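Local coordinates for peptidase S9 prolyl oligopeptidase catalytic domain-containing protein (Pyrococcus horikoshii, PDB 4HXE) that probably acts as a serine peptidase of the prolyl oligopeptidase family, its alpha/beta-hydrolase domain paired with a beta-propeller, at residues R311-K316 against A323-W328. Residues are numbered along the deposited sequence; the frame is centred on the assembly and turned at random.
Sequences RLIYLK and AELYLW. With HEZ (hexane-1,6-diol), chain E.
Lys-316 lies across one face of the Tyr-326 ring. CB starts over the CE1 side of that face, 3.5 Å from Tyr-326 CE1; with CG anti to the backbone N (chi1 169°), CG and CD arch away from the ring, and a bend at chi3 (47°) brings CE down onto it, 3.4 Å from Tyr-326 CZ. The tip, NZ, makes an off-centre cation-pi contact, 4.5 Å from the ring centroid, while a salt bridge to Glu-332 and a water shared with Tyr-326 OH hold the ammonium. Hexane-1,6-diol, probably from the crystallisation liquor, puts O6 at the ring edge and donates to Lys-316 O at 2.6 Å. Next along, Tyr-326 CB presses on the Tyr-314 face, 3.5 Å from Tyr-314 CE2; the two rings are nearly parallel (8°) but slid apart, and Trp-328 CB meets the Tyr-314 edge. Beneath runs an antiparallel hairpin, the two middle strands of a four-stranded propeller blade, where Tyr-314 N donates a hydrogen bond to Tyr-326 O at 2.9 Å. The face of Ile-313, Leu-315, Leu-325 and Leu-327 is aliphatic: Leu-315 CD2 meets Leu-325 CD1 at 3.8 Å, and these two leucines pack on strands 16-23 and 26-35 of the adjoining blade. Glu-332 also bonds Tyr-314 OH, so one carboxylate probably steadies both ammonium and phenol.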
ATOM      1  N   ARG A 311      49.853   4.640  -9.606  1.00 27.40           N
ATOM      2  CA  ARG A 311      50.170   3.968  -8.319  1.00 26.24           C
ATOM      3  C   ARG A 311      49.778   2.516  -8.491  1.00 23.77           C
ATOM      4  O   ARG A 311      48.974   2.204  -9.374  1.00 26.38           O
ATOM      5  CB  ARG A 311      49.377   4.580  -7.160  1.00 30.08           C
ATOM      6  CG  ARG A 311      49.524   6.094  -7.016  1.00 35.24           C
ATOM      7  CD  ARG A 311      50.994   6.488  -6.928  1.00 38.33           C
ATOM      8  NE  ARG A 311      51.413   6.594  -5.544  1.00 39.68           N
ATOM      9  CZ  ARG A 311      51.063   7.627  -4.759  1.00 48.36           C
ATOM     10  NH1 ARG A 311      50.277   8.621  -5.243  1.00 37.41           N
ATOM     11  NH2 ARG A 311      51.493   7.676  -3.489  1.00 44.75           N
ATOM     12  N   LEU A 312      50.338   1.637  -7.672  1.00 24.33           N
ATOM     13  CA  LEU A 312      49.906   0.241  -7.633  1.00 25.23           C
ATOM     14  C   LEU A 312      49.315  -0.077  -6.267  1.00 23.47           C
ATOM     15  O   LEU A 312      49.977   0.084  -5.238  1.00 24.80           O
ATOM     16  CB  LEU A 312      51.083  -0.710  -7.906  1.00 22.40           C
ATOM     17  CG  LEU A 312      50.856  -2.198  -7.651  1.00 20.87           C
ATOM     18  CD1 LEU A 312      49.873  -2.868  -8.605  1.00 25.07           C
ATOM     19  CD2 LEU A 312      52.152  -2.949  -7.670  1.00 20.91           C
ATOM     20  N   ILE A 313      48.067  -0.519  -6.257  1.00 24.47           N
ATOM     21  CA  ILE A 313      47.444  -0.857  -4.973  1.00 22.97           C
ATOM     22  C   ILE A 313      47.011  -2.284  -5.075  1.00 21.38           C
ATOM     23  O   ILE A 313      46.780  -2.757  -6.175  1.00 19.44           O
ATOM     24  CB  ILE A 313      46.274   0.073  -4.665  1.00 23.37           C
ATOM     25  CG1 ILE A 313      45.379   0.198  -5.910  1.00 23.31           C
ATOM     26  CG2 ILE A 313      46.864   1.422  -4.226  1.00 24.45           C
ATOM     27  CD1 ILE A 313      43.921  -0.096  -5.707  1.00 28.36           C
ATOM     28  N   TYR A 314      46.912  -2.991  -3.952  1.00 18.68           N
ATOM     29  CA  TYR A 314      46.341  -4.345  -4.009  1.00 17.85           C
ATOM     30  C   TYR A 314      45.689  -4.729  -2.670  1.00 20.43           C
ATOM     31  O   TYR A 314      45.955  -4.110  -1.611  1.00 20.06           O
ATOM     32  CB  TYR A 314      47.421  -5.387  -4.392  1.00 18.65           C
ATOM     33  CG  TYR A 314      48.708  -5.267  -3.603  1.00 16.61           C
ATOM     34  CD1 TYR A 314      49.723  -4.439  -4.054  1.00 19.11           C
ATOM     35  CD2 TYR A 314      48.878  -5.960  -2.378  1.00 16.72           C
ATOM     36  CE1 TYR A 314      50.929  -4.333  -3.367  1.00 18.80           C
ATOM     37  CE2 TYR A 314      50.052  -5.895  -1.666  1.00 16.91           C
ATOM     38  CZ  TYR A 314      51.073  -5.046  -2.177  1.00 20.06           C
ATOM     39  OH  TYR A 314      52.235  -4.911  -1.556  1.00 22.59           O
ATOM     40  N   LEU A 315      44.826  -5.733  -2.747  1.00 18.14           N
ATOM     41  CA  LEU A 315      44.139  -6.288  -1.603  1.00 18.35           C
ATOM     42  C   LEU A 315      44.886  -7.584  -1.232  1.00 17.80           C
ATOM     43  O   LEU A 315      45.196  -8.398  -2.086  1.00 16.19           O
ATOM     44  CB  LEU A 315      42.697  -6.606  -1.976  1.00 16.59           C
ATOM     45  CG  LEU A 315      41.724  -5.441  -2.035  1.00 17.94           C
ATOM     46  CD1 LEU A 315      40.356  -6.014  -2.418  1.00 19.79           C
ATOM     47  CD2 LEU A 315      41.581  -4.728  -0.695  1.00 18.01           C
ATOM     48  N   LYS A 316      45.241  -7.723   0.030  1.00 16.96           N
ATOM     49  CA  LYS A 316      46.037  -8.848   0.454  1.00 16.58           C
ATOM     50  C   LYS A 316      45.265  -9.428   1.590  1.00 16.60           C
ATOM     51  O   LYS A 316      44.916  -8.715   2.552  1.00 15.03           O
ATOM     52  CB  LYS A 316      47.433  -8.424   0.956  1.00 17.20           C
ATOM     53  CG  LYS A 316      48.096  -9.632   1.635  1.00 19.04           C
ATOM     54  CD  LYS A 316      49.546  -9.466   1.956  1.00 26.81           C
ATOM     55  CE  LYS A 316      49.883  -8.167   2.623  1.00 24.66           C
ATOM     56  NZ  LYS A 316      51.275  -8.310   3.075  1.00 24.96           N
ATOM     57  N   ALA A 323      40.954  -9.515   3.635  1.00 14.85           N
ATOM     58  CA  ALA A 323      41.736  -8.621   2.797  1.00 15.36           C
ATOM     59  C   ALA A 323      41.752  -7.187   3.374  1.00 16.11           C
ATOM     60  O   ALA A 323      40.746  -6.659   3.917  1.00 17.43           O
ATOM     61  CB  ALA A 323      41.145  -8.624   1.376  1.00 14.24           C
ATOM     62  N   GLU A 324      42.915  -6.585   3.306  1.00 16.38           N
ATOM     63  CA  GLU A 324      43.081  -5.167   3.571  1.00 16.69           C
ATOM     64  C   GLU A 324      43.806  -4.632   2.353  1.00 19.03           C
ATOM     65  O   GLU A 324      44.391  -5.409   1.552  1.00 18.19           O
ATOM     66  CB  GLU A 324      43.865  -4.927   4.873  1.00 16.63           C
ATOM     67  CG  GLU A 324      43.204  -5.459   6.151  1.00 16.21           C
ATOM     68  CD  GLU A 324      42.017  -4.615   6.679  1.00 17.74           C
ATOM     69  OE1 GLU A 324      41.356  -5.042   7.661  1.00 17.08           O
ATOM     70  OE2 GLU A 324      41.732  -3.502   6.169  1.00 16.96           O
ATOM     71  N   LEU A 325      43.742  -3.317   2.184  1.00 21.20           N
ATOM     72  CA  LEU A 325      44.341  -2.628   1.060  1.00 19.46           C
ATOM     73  C   LEU A 325      45.797  -2.227   1.391  1.00 20.72           C
ATOM     74  O   LEU A 325      46.103  -1.810   2.516  1.00 22.24           O
ATOM     75  CB  LEU A 325      43.492  -1.408   0.711  1.00 19.54           C
ATOM     76  CG  LEU A 325      43.826  -0.732  -0.645  1.00 21.27           C
ATOM     77  CD1 LEU A 325      43.465  -1.582  -1.862  1.00 22.03           C
ATOM     78  CD2 LEU A 325      43.124   0.628  -0.733  1.00 23.84           C
ATOM     79  N   TYR A 326      46.663  -2.287   0.383  1.00 18.92           N
ATOM     80  CA  TYR A 326      48.101  -1.928   0.442  1.00 19.45           C
ATOM     81  C   TYR A 326      48.451  -1.126  -0.760  1.00 20.07           C
ATOM     82  O   TYR A 326      47.770  -1.217  -1.767  1.00 20.80           O
ATOM     83  CB  TYR A 326      48.956  -3.210   0.380  1.00 17.64           C
ATOM     84  CG  TYR A 326      48.754  -4.045   1.635  1.00 19.67           C
ATOM     85  CD1 TYR A 326      47.587  -4.810   1.797  1.00 17.80           C
ATOM     86  CD2 TYR A 326      49.673  -4.008   2.682  1.00 18.36           C
ATOM     87  CE1 TYR A 326      47.364  -5.524   2.981  1.00 19.07           C
ATOM     88  CE2 TYR A 326      49.472  -4.741   3.863  1.00 19.73           C
ATOM     89  CZ  TYR A 326      48.316  -5.505   3.999  1.00 19.68           C
ATOM     90  OH  TYR A 326      48.087  -6.232   5.151  1.00 19.81           O
ATOM     91  N   LEU A 327      49.527  -0.364  -0.650  1.00 23.26           N
ATOM     92  CA  LEU A 327      50.040   0.456  -1.740  1.00 29.08           C
ATOM     93  C   LEU A 327      51.469  -0.014  -1.893  1.00 32.57           C
ATOM     94  O   LEU A 327      52.124  -0.278  -0.884  1.00 30.41           O
ATOM     95  CB  LEU A 327      50.033   1.925  -1.304  1.00 32.58           C
ATOM     96  CG  LEU A 327      50.915   2.973  -1.993  1.00 37.60           C
ATOM     97  CD1 LEU A 327      50.479   3.259  -3.410  1.00 36.85           C
ATOM     98  CD2 LEU A 327      50.882   4.271  -1.211  1.00 40.00           C
ATOM     99  N   TRP A 328      51.960  -0.151  -3.135  1.00 33.36           N
ATOM    100  CA  TRP A 328      53.354  -0.534  -3.293  1.00 39.10           C
ATOM    101  C   TRP A 328      54.184   0.631  -3.765  1.00 44.49           C
ATOM    102  O   TRP A 328      53.782   1.306  -4.710  1.00 42.45           O
ATOM    103  CB  TRP A 328      53.520  -1.809  -4.128  1.00 40.14           C
ATOM    104  CG  TRP A 328      54.911  -2.403  -4.026  1.00 38.75           C
ATOM    105  CD1 TRP A 328      55.442  -3.197  -3.003  1.00 38.85           C
ATOM    106  CD2 TRP A 328      56.014  -2.214  -4.976  1.00 38.29           C
ATOM    107  NE1 TRP A 328      56.754  -3.525  -3.262  1.00 37.98           N
ATOM    108  CE2 TRP A 328      57.157  -2.955  -4.433  1.00 39.06           C
ATOM    109  CE3 TRP A 328      56.149  -1.543  -6.191  1.00 38.80           C
ATOM    110  CZ2 TRP A 328      58.362  -3.003  -5.085  1.00 39.18           C
ATOM    111  CZ3 TRP A 328      57.363  -1.617  -6.859  1.00 41.90           C
ATOM    112  CH2 TRP A 328      58.448  -2.324  -6.313  1.00 46.05           C
TER
HETATM  113  O1  HEZ E 704      48.450  -4.908  10.801  1.00 54.25           O
HETATM  114  C1  HEZ E 704      48.793  -6.242  10.363  1.00 54.87           C
HETATM  115  C2  HEZ E 704      47.476  -6.930  10.018  1.00 48.29           C
HETATM  116  C3  HEZ E 704      47.513  -7.817   8.792  1.00 40.46           C
HETATM  117  C4  HEZ E 704      46.348  -7.531   7.824  1.00 35.95           C
HETATM  118  C5  HEZ E 704      46.216  -8.784   6.976  1.00 32.63           C
HETATM  119  C6  HEZ E 704      45.273  -8.718   5.768  1.00 27.25           C
HETATM  120  O6  HEZ E 704      45.956  -7.910   4.819  1.00 31.39           O
HETATM  121  O   HOH W   1      52.145   2.892  -6.321  1.00 37.98           O
HETATM  122  O   HOH W   2      50.263  -7.562   5.728  1.00 26.65           O